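Local coordinates for protein neurotoxin (Clostridium botulinum, PDB 3N7L) that is the receptor-binding domain of a mosaic D/C botulinum neurotoxin, and probably binds gangliosides on nerve cells through a loop of this domain, at residues P41-L46 with N202-D207; I94-N99 with K179-Q184; V232-W237 with D357-Q362. One frame throughout, in Å; residues are numbered along the deposited sequence.

Interaction 1. Residues P41-L46 with N202-D207; sequences PFDFKL and NMWIRD
The indole of W204 is met on one face by K45 and at its edge by D43, while on the other side of the same sheet the ring of F44 lies with one face over I205. The contact is built round an antiparallel strand pair, 44-46 with 202-207, with D43 just before the first strand, in the lectin-like jelly roll that forms the N-terminal half of the receptor-binding domain. K45 CG sits 3.9 Å from the centroid of the five-membered ring of W204, a CH-pi contact. The lysine chain is fully extended, with CG anti to the backbone N (chi1 -180°), and runs alongside the indole until CE reaches N202 ND2 at 3.2 Å. D43 OD1 comes in near the plane of the indole, 3.1 Å from W204 CD1, its carboxylate turned 79° from the ring. R80 of strand 72-82 adds a cation-pi contact to the same indole. On the buried side, I205 CB lies 3.8 Å from the centroid of the F44 ring, displaced toward the rim; L46 and M203 continue this apolar row, and F77 and I79 cover I205. The backbone zips up through two hydrogen-bonded pairs, F44 with I205 and L46 with M203, each making two N-H to O=C bonds. On the N-terminal side of F44, P41, which follows a cis peptide bond, crosses R206 at about a right angle. W78 makes a cation-pi contact with R206, which also forms a salt bridge with its neighbour: R206 NE donates almost straight, at 171°, to the anti lone pair of D207 OD2, 2.9 Å away.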
loop_
_atom_site.group_PDB
_atom_site.type_symbol
_atom_site.label_atom_id
_atom_site.label_comp_id
_atom_site.label_asym_id
_atom_site.label_seq_id
_atom_site.Cartn_x
_atom_site.Cartn_y
_atom_site.Cartn_z
ATOM N N PRO A 41 2.872 2.763 -11.899
ATOM C CA PRO A 41 2.475 1.481 -12.488
ATOM C C PRO A 41 1.504 1.548 -13.673
ATOM O O PRO A 41 0.869 0.546 -14.013
ATOM C CB PRO A 41 1.877 0.749 -11.298
ATOM C CG PRO A 41 1.130 1.863 -10.613
ATOM C CD PRO A 41 2.124 3.014 -10.652
ATOM N N PHE A 42 1.386 2.721 -14.292
ATOM C CA PHE A 42 0.512 2.908 -15.455
ATOM C C PHE A 42 -0.940 2.504 -15.215
ATOM O O PHE A 42 -1.601 1.953 -16.094
ATOM C CB PHE A 42 1.055 2.123 -16.653
ATOM C CG PHE A 42 2.522 2.328 -16.898
ATOM C CD1 PHE A 42 3.433 1.322 -16.603
ATOM C CD2 PHE A 42 2.992 3.532 -17.411
ATOM C CE1 PHE A 42 4.797 1.508 -16.818
ATOM C CE2 PHE A 42 4.357 3.731 -17.630
ATOM C CZ PHE A 42 5.259 2.716 -17.333
ATOM N N ASP A 43 -1.428 2.795 -14.021
ATOM C CA ASP A 43 -2.794 2.478 -13.628
ATOM C C ASP A 43 -3.807 3.389 -14.318
ATOM O O ASP A 43 -3.443 4.415 -14.899
ATOM C CB ASP A 43 -2.918 2.693 -12.131
ATOM C CG ASP A 43 -2.551 4.114 -11.735
ATOM O OD1 ASP A 43 -3.421 5.006 -11.821
ATOM O OD2 ASP A 43 -1.379 4.348 -11.372
ATOM N N PHE A 44 -5.074 2.997 -14.278
ATOM C CA PHE A 44 -6.119 3.849 -14.806
ATOM C C PHE A 44 -6.974 4.187 -13.586
ATOM O O PHE A 44 -7.116 3.367 -12.665
ATOM C CB PHE A 44 -6.918 3.182 -15.947
ATOM C CG PHE A 44 -7.656 1.918 -15.571
ATOM C CD1 PHE A 44 -8.944 1.976 -15.047
ATOM C CD2 PHE A 44 -7.104 0.668 -15.849
ATOM C CE1 PHE A 44 -9.680 0.809 -14.815
ATOM C CE2 PHE A 44 -7.827 -0.506 -15.621
ATOM C CZ PHE A 44 -9.120 -0.435 -15.105
ATOM N N LYS A 45 -7.504 5.403 -13.557
ATOM C CA LYS A 45 -8.293 5.861 -12.425
ATOM C C LYS A 45 -9.755 6.158 -12.750
ATOM O O LYS A 45 -10.064 6.790 -13.763
ATOM C CB LYS A 45 -7.632 7.106 -11.840
ATOM C CG LYS A 45 -8.332 7.708 -10.636
ATOM C CD LYS A 45 -7.720 9.067 -10.333
ATOM C CE LYS A 45 -8.357 9.723 -9.126
ATOM N NZ LYS A 45 -7.765 11.068 -8.889
ATOM N N LEU A 46 -10.638 5.692 -11.869
ATOM C CA LEU A 46 -12.080 5.881 -11.988
ATOM C C LEU A 46 -12.590 6.501 -10.693
ATOM O O LEU A 46 -11.935 6.402 -9.657
ATOM C CB LEU A 46 -12.781 4.537 -12.212
ATOM C CG LEU A 46 -12.813 3.942 -13.625
ATOM C CD1 LEU A 46 -11.412 3.839 -14.179
ATOM C CD2 LEU A 46 -13.474 2.569 -13.592
ATOM N N ASN A 202 -12.410 7.315 -5.119
ATOM C CA ASN A 202 -11.670 6.987 -6.332
ATOM C C ASN A 202 -11.113 5.577 -6.245
ATOM O O ASN A 202 -10.931 5.025 -5.157
ATOM C CB ASN A 202 -10.512 7.958 -6.567
ATOM C CG ASN A 202 -10.984 9.350 -6.917
ATOM O OD1 ASN A 202 -10.996 10.243 -6.075
ATOM N ND2 ASN A 202 -11.387 9.538 -8.165
ATOM N N MET A 203 -10.843 5.011 -7.414
ATOM C CA MET A 203 -10.304 3.672 -7.526
ATOM C C MET A 203 -9.254 3.658 -8.625
ATOM O O MET A 203 -9.427 4.281 -9.675
ATOM C CB MET A 203 -11.430 2.696 -7.863
ATOM C CG MET A 203 -10.985 1.301 -8.260
ATOM S SD MET A 203 -12.421 0.216 -8.507
ATOM C CE MET A 203 -13.010 0.790 -10.086
ATOM N N TRP A 204 -8.156 2.959 -8.365
ATOM C CA TRP A 204 -7.071 2.828 -9.329
ATOM C C TRP A 204 -6.897 1.339 -9.594
ATOM O O TRP A 204 -6.856 0.548 -8.657
ATOM C CB TRP A 204 -5.761 3.377 -8.761
ATOM C CG TRP A 204 -5.710 4.863 -8.581
ATOM C CD1 TRP A 204 -5.181 5.781 -9.445
ATOM C CD2 TRP A 204 -6.178 5.599 -7.451
ATOM N NE1 TRP A 204 -5.288 7.045 -8.917
ATOM C CE2 TRP A 204 -5.898 6.961 -7.692
ATOM C CE3 TRP A 204 -6.811 5.239 -6.252
ATOM C CZ2 TRP A 204 -6.228 7.968 -6.776
ATOM C CZ3 TRP A 204 -7.139 6.240 -5.341
ATOM C CH2 TRP A 204 -6.846 7.590 -5.611
ATOM N N ILE A 205 -6.800 0.958 -10.863
ATOM C CA ILE A 205 -6.611 -0.442 -11.218
ATOM C C ILE A 205 -5.366 -0.573 -12.070
ATOM O O ILE A 205 -5.070 0.288 -12.896
ATOM C CB ILE A 205 -7.801 -1.005 -12.010
ATOM C CG1 ILE A 205 -9.045 -1.061 -11.121
ATOM C CG2 ILE A 205 -7.454 -2.389 -12.551
ATOM C CD1 ILE A 205 -8.898 -1.966 -9.914
ATOM N N ARG A 206 -4.653 -1.672 -11.885
ATOM C CA ARG A 206 -3.427 -1.905 -12.618
ATOM C C ARG A 206 -3.263 -3.404 -12.907
ATOM O O ARG A 206 -3.502 -4.233 -12.036
ATOM C CB ARG A 206 -2.268 -1.369 -11.770
ATOM C CG ARG A 206 -0.917 -1.802 -12.208
ATOM C CD ARG A 206 -0.006 -1.985 -11.020
ATOM N NE ARG A 206 0.930 -3.045 -11.342
ATOM C CZ ARG A 206 1.969 -3.408 -10.608
ATOM N NH1 ARG A 206 2.722 -4.399 -11.044
ATOM N NH2 ARG A 206 2.257 -2.798 -9.466
ATOM N N ASP A 207 -2.879 -3.737 -14.137
ATOM C CA ASP A 207 -2.657 -5.123 -14.560
ATOM C C ASP A 207 -3.755 -6.123 -14.183
ATOM O O ASP A 207 -3.549 -7.008 -13.356
ATOM C CB ASP A 207 -1.307 -5.620 -14.024
ATOM C CG ASP A 207 -0.124 -4.903 -14.662
ATOM O OD1 ASP A 207 -0.002 -4.946 -15.903
ATOM O OD2 ASP A 207 0.687 -4.297 -13.929
#

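Interaction 2. Residues I94-N99 with K179-Q184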
loop_
_atom_site.group_PDB
_atom_site.type_symbol
_atom_site.label_atom_id
_atom_site.label_comp_id
_atom_site.label_asym_id
_atom_site.label_seq_id
_atom_site.Cartn_x
_atom_site.Cartn_y
_atom_site.Cartn_z
ATOM N N ILE A 94 -16.286 -3.866 -10.395
ATOM C CA ILE A 94 -15.887 -4.669 -11.547
ATOM C C ILE A 94 -17.035 -5.655 -11.693
ATOM O O ILE A 94 -17.193 -6.563 -10.873
ATOM C CB ILE A 94 -14.567 -5.433 -11.285
ATOM C CG1 ILE A 94 -13.473 -4.452 -10.842
ATOM C CG2 ILE A 94 -14.113 -6.144 -12.562
ATOM C CD1 ILE A 94 -12.173 -5.136 -10.439
ATOM N N ASP A 95 -17.841 -5.464 -12.732
ATOM C CA ASP A 95 -19.010 -6.307 -12.939
ATOM C C ASP A 95 -19.016 -7.098 -14.235
ATOM O O ASP A 95 -18.685 -6.577 -15.301
ATOM C CB ASP A 95 -20.275 -5.449 -12.896
ATOM C CG ASP A 95 -21.539 -6.284 -12.898
ATOM O OD1 ASP A 95 -21.851 -6.883 -11.844
ATOM O OD2 ASP A 95 -22.212 -6.353 -13.950
ATOM N N SER A 96 -19.413 -8.359 -14.138
ATOM C CA SER A 96 -19.498 -9.216 -15.314
ATOM C C SER A 96 -20.770 -10.056 -15.189
ATOM O O SER A 96 -20.738 -11.286 -15.226
ATOM C CB SER A 96 -18.258 -10.109 -15.423
ATOM O OG SER A 96 -18.132 -10.640 -16.734
ATOM N N VAL A 97 -21.884 -9.353 -15.006
ATOM C CA VAL A 97 -23.213 -9.950 -14.882
ATOM C C VAL A 97 -24.036 -9.364 -16.023
ATOM O O VAL A 97 -24.122 -8.147 -16.157
ATOM C CB VAL A 97 -23.893 -9.559 -13.542
ATOM C CG1 VAL A 97 -25.363 -9.947 -13.569
ATOM C CG2 VAL A 97 -23.197 -10.246 -12.381
ATOM N N LYS A 98 -24.637 -10.221 -16.844
ATOM C CA LYS A 98 -25.434 -9.737 -17.970
ATOM C C LYS A 98 -26.943 -9.825 -17.743
ATOM O O LYS A 98 -27.643 -8.807 -17.775
ATOM C CB LYS A 98 -25.052 -10.488 -19.251
ATOM C CG LYS A 98 -25.923 -10.147 -20.458
ATOM C CD LYS A 98 -25.979 -8.644 -20.718
ATOM C CE LYS A 98 -27.082 -8.300 -21.720
ATOM N NZ LYS A 98 -27.267 -6.827 -21.889
ATOM N N ASN A 99 -27.452 -11.031 -17.524
ATOM C CA ASN A 99 -28.884 -11.203 -17.291
ATOM C C ASN A 99 -29.085 -11.807 -15.915
ATOM O O ASN A 99 -29.655 -12.890 -15.775
ATOM C CB ASN A 99 -29.498 -12.115 -18.359
ATOM C CG ASN A 99 -29.504 -11.474 -19.739
ATOM O OD1 ASN A 99 -30.160 -10.455 -19.959
ATOM N ND2 ASN A 99 -28.769 -12.069 -20.675
ATOM N N LYS A 179 -19.313 -12.313 -21.321
ATOM C CA LYS A 179 -18.024 -12.061 -21.943
ATOM C C LYS A 179 -17.673 -10.582 -21.836
ATOM O O LYS A 179 -16.692 -10.121 -22.412
ATOM C CB LYS A 179 -18.036 -12.521 -23.406
ATOM C CG LYS A 179 -19.263 -12.121 -24.201
ATOM C CD LYS A 179 -19.314 -10.635 -24.452
ATOM C CE LYS A 179 -20.316 -10.322 -25.539
ATOM N NZ LYS A 179 -19.962 -11.037 -26.794
ATOM N N THR A 180 -18.488 -9.845 -21.085
ATOM C CA THR A 180 -18.268 -8.418 -20.884
ATOM C C THR A 180 -17.935 -8.105 -19.429
ATOM O O THR A 180 -18.588 -8.597 -18.516
ATOM C CB THR A 180 -19.512 -7.592 -21.290
ATOM O OG1 THR A 180 -19.714 -7.698 -22.704
ATOM C CG2 THR A 180 -19.330 -6.124 -20.923
ATOM N N ILE A 181 -16.903 -7.289 -19.228
ATOM C CA ILE A 181 -16.487 -6.882 -17.890
ATOM C C ILE A 181 -16.499 -5.359 -17.865
ATOM O O ILE A 181 -15.851 -4.707 -18.688
ATOM C CB ILE A 181 -15.064 -7.381 -17.553
ATOM C CG1 ILE A 181 -15.008 -8.902 -17.674
ATOM C CG2 ILE A 181 -14.688 -6.970 -16.119
ATOM C CD1 ILE A 181 -13.616 -9.464 -17.568
ATOM N N THR A 182 -17.245 -4.796 -16.924
ATOM C CA THR A 182 -17.363 -3.353 -16.810
ATOM C C THR A 182 -16.749 -2.806 -15.524
ATOM O O THR A 182 -17.188 -3.144 -14.419
ATOM C CB THR A 182 -18.843 -2.923 -16.862
ATOM O OG1 THR A 182 -19.423 -3.351 -18.103
ATOM C CG2 THR A 182 -18.967 -1.416 -16.740
ATOM N N PHE A 183 -15.729 -1.967 -15.685
ATOM C CA PHE A 183 -15.052 -1.323 -14.561
ATOM C C PHE A 183 -15.724 0.037 -14.369
ATOM O O PHE A 183 -15.611 0.919 -15.221
ATOM C CB PHE A 183 -13.565 -1.114 -14.873
ATOM C CG PHE A 183 -12.768 -2.388 -14.950
ATOM C CD1 PHE A 183 -11.937 -2.772 -13.896
ATOM C CD2 PHE A 183 -12.829 -3.196 -16.083
ATOM C CE1 PHE A 183 -11.176 -3.935 -13.976
ATOM C CE2 PHE A 183 -12.070 -4.366 -16.169
ATOM C CZ PHE A 183 -11.243 -4.736 -15.116
ATOM N N GLN A 184 -16.436 0.202 -13.260
ATOM C CA GLN A 184 -17.128 1.453 -12.990
ATOM C C GLN A 184 -17.650 1.436 -11.565
ATOM O O GLN A 184 -18.185 0.428 -11.103
ATOM C CB GLN A 184 -18.291 1.635 -13.978
ATOM C CG GLN A 184 -19.130 2.887 -13.753
ATOM C CD GLN A 184 -20.211 3.072 -14.816
ATOM O OE1 GLN A 184 -21.063 2.205 -15.012
ATOM N NE2 GLN A 184 -20.174 4.208 -15.506
HETATM O O HOH W 1 -21.739 -7.926 -18.372
#
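I94 packs against I181 and F183 on the buried face of an antiparallel strand pair, and there the contact is at its densest. The pair, 95-97 with 180-184, belongs to the second sheet of the jelly roll. I94 CG2 stands over one face of the F183 ring, 4.2 Å from its centroid, and also touches I181 CG2 at 3.7 Å. Both branches of I94 are used: CG2, anti to the backbone N, makes these two contacts, while CG1 (chi1 -54°) runs beside F183 CD1. F208 of strand 202-211 meets the F183 ring edge-to-face and also touches I94, so the cluster continues into the opposite sheet. Next to it the backbone closes with two nearly straight bonds, D95 N to T182 O and T182 N to D95 O, the latter 2.8 Å long.

The other face, with D95 and T182, is more exposed and contributes little side-chain packing. The carboxylate of D95 turns from T182: OD1 bonds S104 OG of the adjacent strand 102-108, and OD2 accepts from V97 N at 3.2 Å, forming an Asx turn in which the donor approaches from above the carboxylate plane. From V97 onward the chain diverges, and a water spans the widening gap, donating to T180 O and, weakly, to V97 O. The same T180 carbonyl takes a second, shorter bond from a side chain. With chi1 at -162° carrying it across to the other strand, S96 OG donates to T180 O over 2.7 Å, from above the carbonyl plane.

Interaction 3. Residues V232-W237 with D357-Q362; sequences VVKDYW and DYYASQ
Y359 gives up far more surface to this contact than any other residue, laying its side chain against the backbone of 235-237 and the stem of K234. Here a strand of the C-terminal beta-trefoil meets the loop that enters it from the N-terminal half of the domain. Y359 CB lies 3.3 Å from D235 O, and Y236 O comes to the ring edge, 3.6 Å from Y359 CD2. With CG anti to the carbonyl carbon (chi1 -66°), the ring extends past W237, and its hydroxyl bonds W142 O, so this trefoil residue also grips the jelly roll. Y236 follows in buried area. Its CE1 approaches Y358 CB at 4.3 Å, a loose apolar touch, while K141 makes a cation-pi contact with its ring. K234 is third: CB packs 3.9 Å from Y359 CD1, but the chain then folds back, bent at chi2 and chi4, and NZ donates to V232 O over 2.9 Å.

No direct hydrogen bond joins the two segments. Instead three waters span the backbones, linking K234 O with Y359 O, K234 N with A360 O, and Y236 O with Y359 N; in the last, the water is 2.7 Å from Y236 O. Six backbone N and O atoms in this mostly buried seam thus find partners in ordered water, which takes the place of direct backbone bonds and joins a loop to a strand without sheet pairing.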
loop_
_atom_site.group_PDB
_atom_site.type_symbol
_atom_site.label_atom_id
_atom_site.label_comp_id
_atom_site.label_asym_id
_atom_site.label_seq_id
_atom_site.Cartn_x
_atom_site.Cartn_y
_atom_site.Cartn_z
ATOM N N VAL A 232 12.454 -0.768 -4.858
ATOM C CA VAL A 232 11.976 0.600 -4.789
ATOM C C VAL A 232 11.148 0.678 -3.510
ATOM O O VAL A 232 10.165 -0.041 -3.357
ATOM C CB VAL A 232 11.094 0.965 -6.005
ATOM C CG1 VAL A 232 10.453 2.340 -5.803
ATOM C CG2 VAL A 232 11.944 0.971 -7.276
ATOM N N VAL A 233 11.569 1.529 -2.580
ATOM C CA VAL A 233 10.852 1.683 -1.322
ATOM C C VAL A 233 9.498 2.322 -1.619
ATOM O O VAL A 233 9.376 3.120 -2.550
ATOM C CB VAL A 233 11.643 2.574 -0.337
ATOM C CG1 VAL A 233 10.890 2.699 0.985
ATOM C CG2 VAL A 233 13.032 1.984 -0.105
ATOM N N LYS A 234 8.478 1.976 -0.837
ATOM C CA LYS A 234 7.156 2.548 -1.079
ATOM C C LYS A 234 6.673 3.405 0.093
ATOM O O LYS A 234 7.090 3.207 1.237
ATOM C CB LYS A 234 6.129 1.435 -1.329
ATOM C CG LYS A 234 6.498 0.411 -2.409
ATOM C CD LYS A 234 6.744 1.065 -3.754
ATOM C CE LYS A 234 6.771 0.026 -4.869
ATOM N NZ LYS A 234 7.711 -1.088 -4.569
ATOM N N ASP A 235 5.795 4.360 -0.202
ATOM C CA ASP A 235 5.222 5.186 0.848
ATOM C C ASP A 235 4.089 4.354 1.464
ATOM O O ASP A 235 3.841 3.227 1.022
ATOM C CB ASP A 235 4.736 6.542 0.296
ATOM C CG ASP A 235 3.508 6.440 -0.601
ATOM O OD1 ASP A 235 3.217 7.459 -1.264
ATOM O OD2 ASP A 235 2.834 5.391 -0.647
ATOM N N TYR A 236 3.413 4.888 2.474
ATOM C CA TYR A 236 2.360 4.145 3.169
ATOM C C TYR A 236 1.215 3.607 2.303
ATOM O O TYR A 236 0.628 2.567 2.615
ATOM C CB TYR A 236 1.789 5.005 4.304
ATOM C CG TYR A 236 0.939 4.253 5.310
ATOM C CD1 TYR A 236 1.464 3.189 6.042
ATOM C CD2 TYR A 236 -0.376 4.642 5.568
ATOM C CE1 TYR A 236 0.709 2.534 7.012
ATOM C CE2 TYR A 236 -1.143 3.995 6.536
ATOM C CZ TYR A 236 -0.595 2.945 7.253
ATOM O OH TYR A 236 -1.337 2.314 8.221
ATOM N N TRP A 237 0.896 4.303 1.217
ATOM C CA TRP A 237 -0.200 3.874 0.353
ATOM C C TRP A 237 0.268 2.944 -0.767
ATOM O O TRP A 237 -0.541 2.470 -1.564
ATOM C CB TRP A 237 -0.903 5.100 -0.243
ATOM C CG TRP A 237 -1.346 6.114 0.792
ATOM C CD1 TRP A 237 -1.127 7.463 0.762
ATOM C CD2 TRP A 237 -2.091 5.857 1.991
ATOM N NE1 TRP A 237 -1.686 8.061 1.868
ATOM C CE2 TRP A 237 -2.285 7.100 2.638
ATOM C CE3 TRP A 237 -2.613 4.697 2.582
ATOM C CZ2 TRP A 237 -2.981 7.217 3.848
ATOM C CZ3 TRP A 237 -3.307 4.814 3.787
ATOM C CH2 TRP A 237 -3.483 6.068 4.405
ATOM N N ASP A 357 0.458 -6.265 6.182
ATOM C CA ASP A 357 -0.167 -5.071 6.742
ATOM C C ASP A 357 0.327 -3.703 6.297
ATOM O O ASP A 357 -0.409 -2.722 6.428
ATOM C CB ASP A 357 -0.105 -5.105 8.273
ATOM C CG ASP A 357 -0.990 -6.180 8.878
ATOM O OD1 ASP A 357 -2.139 -6.353 8.414
ATOM O OD2 ASP A 357 -0.539 -6.838 9.837
ATOM N N TYR A 358 1.549 -3.606 5.780
ATOM C CA TYR A 358 2.039 -2.287 5.392
ATOM C C TYR A 358 3.296 -2.248 4.541
ATOM O O TYR A 358 4.053 -3.218 4.469
ATOM C CB TYR A 358 2.310 -1.460 6.654
ATOM C CG TYR A 358 3.173 -2.194 7.659
ATOM C CD1 TYR A 358 2.606 -2.808 8.780
ATOM C CD2 TYR A 358 4.551 -2.333 7.458
ATOM C CE1 TYR A 358 3.389 -3.546 9.671
ATOM C CE2 TYR A 358 5.344 -3.067 8.340
ATOM C CZ TYR A 358 4.757 -3.671 9.444
ATOM O OH TYR A 358 5.531 -4.399 10.314
ATOM N N TYR A 359 3.496 -1.092 3.914
ATOM C CA TYR A 359 4.673 -0.797 3.104
ATOM C C TYR A 359 5.551 -0.005 4.067
ATOM O O TYR A 359 5.157 1.074 4.524
ATOM C CB TYR A 359 4.306 0.102 1.919
ATOM C CG TYR A 359 3.392 -0.554 0.919
ATOM C CD1 TYR A 359 3.888 -1.478 0.004
ATOM C CD2 TYR A 359 2.024 -0.267 0.897
ATOM C CE1 TYR A 359 3.048 -2.104 -0.914
ATOM C CE2 TYR A 359 1.174 -0.889 -0.017
ATOM C CZ TYR A 359 1.696 -1.807 -0.918
ATOM O OH TYR A 359 0.874 -2.432 -1.825
ATOM N N ALA A 360 6.728 -0.528 4.386
ATOM C CA ALA A 360 7.604 0.171 5.317
ATOM C C ALA A 360 9.068 0.061 4.935
ATOM O O ALA A 360 9.412 -0.330 3.817
ATOM C CB ALA A 360 7.390 -0.363 6.736
ATOM N N SER A 361 9.931 0.416 5.877
ATOM C CA SER A 361 11.353 0.366 5.635
ATOM C C SER A 361 12.118 0.307 6.934
ATOM O O SER A 361 11.583 0.587 8.007
ATOM C CB SER A 361 11.791 1.612 4.861
ATOM O OG SER A 361 11.572 2.781 5.643
ATOM N N GLN A 362 13.378 -0.081 6.820
ATOM C CA GLN A 362 14.267 -0.123 7.956
ATOM C C GLN A 362 15.374 0.858 7.610
ATOM O O GLN A 362 15.757 0.994 6.445
ATOM C CB GLN A 362 14.807 -1.533 8.185
ATOM C CG GLN A 362 13.846 -2.394 8.999
ATOM C CD GLN A 362 14.418 -3.757 9.351
ATOM O OE1 GLN A 362 14.280 -4.227 10.481
ATOM N NE2 GLN A 362 15.052 -4.401 8.383
HETATM O O HOH W 2 6.172 3.711 3.890
HETATM O O HOH W 3 8.702 -0.142 1.085
HETATM O O HOH W 4 1.219 0.588 4.334
#

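In the fold
From the N terminus, the chain first lays down 41-46, then 94-99; the return of 179-184 closes interaction 2, and 202-207 closes interaction 1 around it, so interaction 2 is nested inside the larger loop. Each belongs to a different sheet of the jelly roll, and the two meet in the core between them, where L46 CD2 lies 3.2 Å from F183 O and F44 packs on F183. Only after both have closed does interaction 3 open at 232-237, to close at 357-362 within the beta-trefoil. The centres of interactions 1 and 3 are about 19 Å apart and the two do not touch, yet W142 lies beside both, at the junction of the two halves.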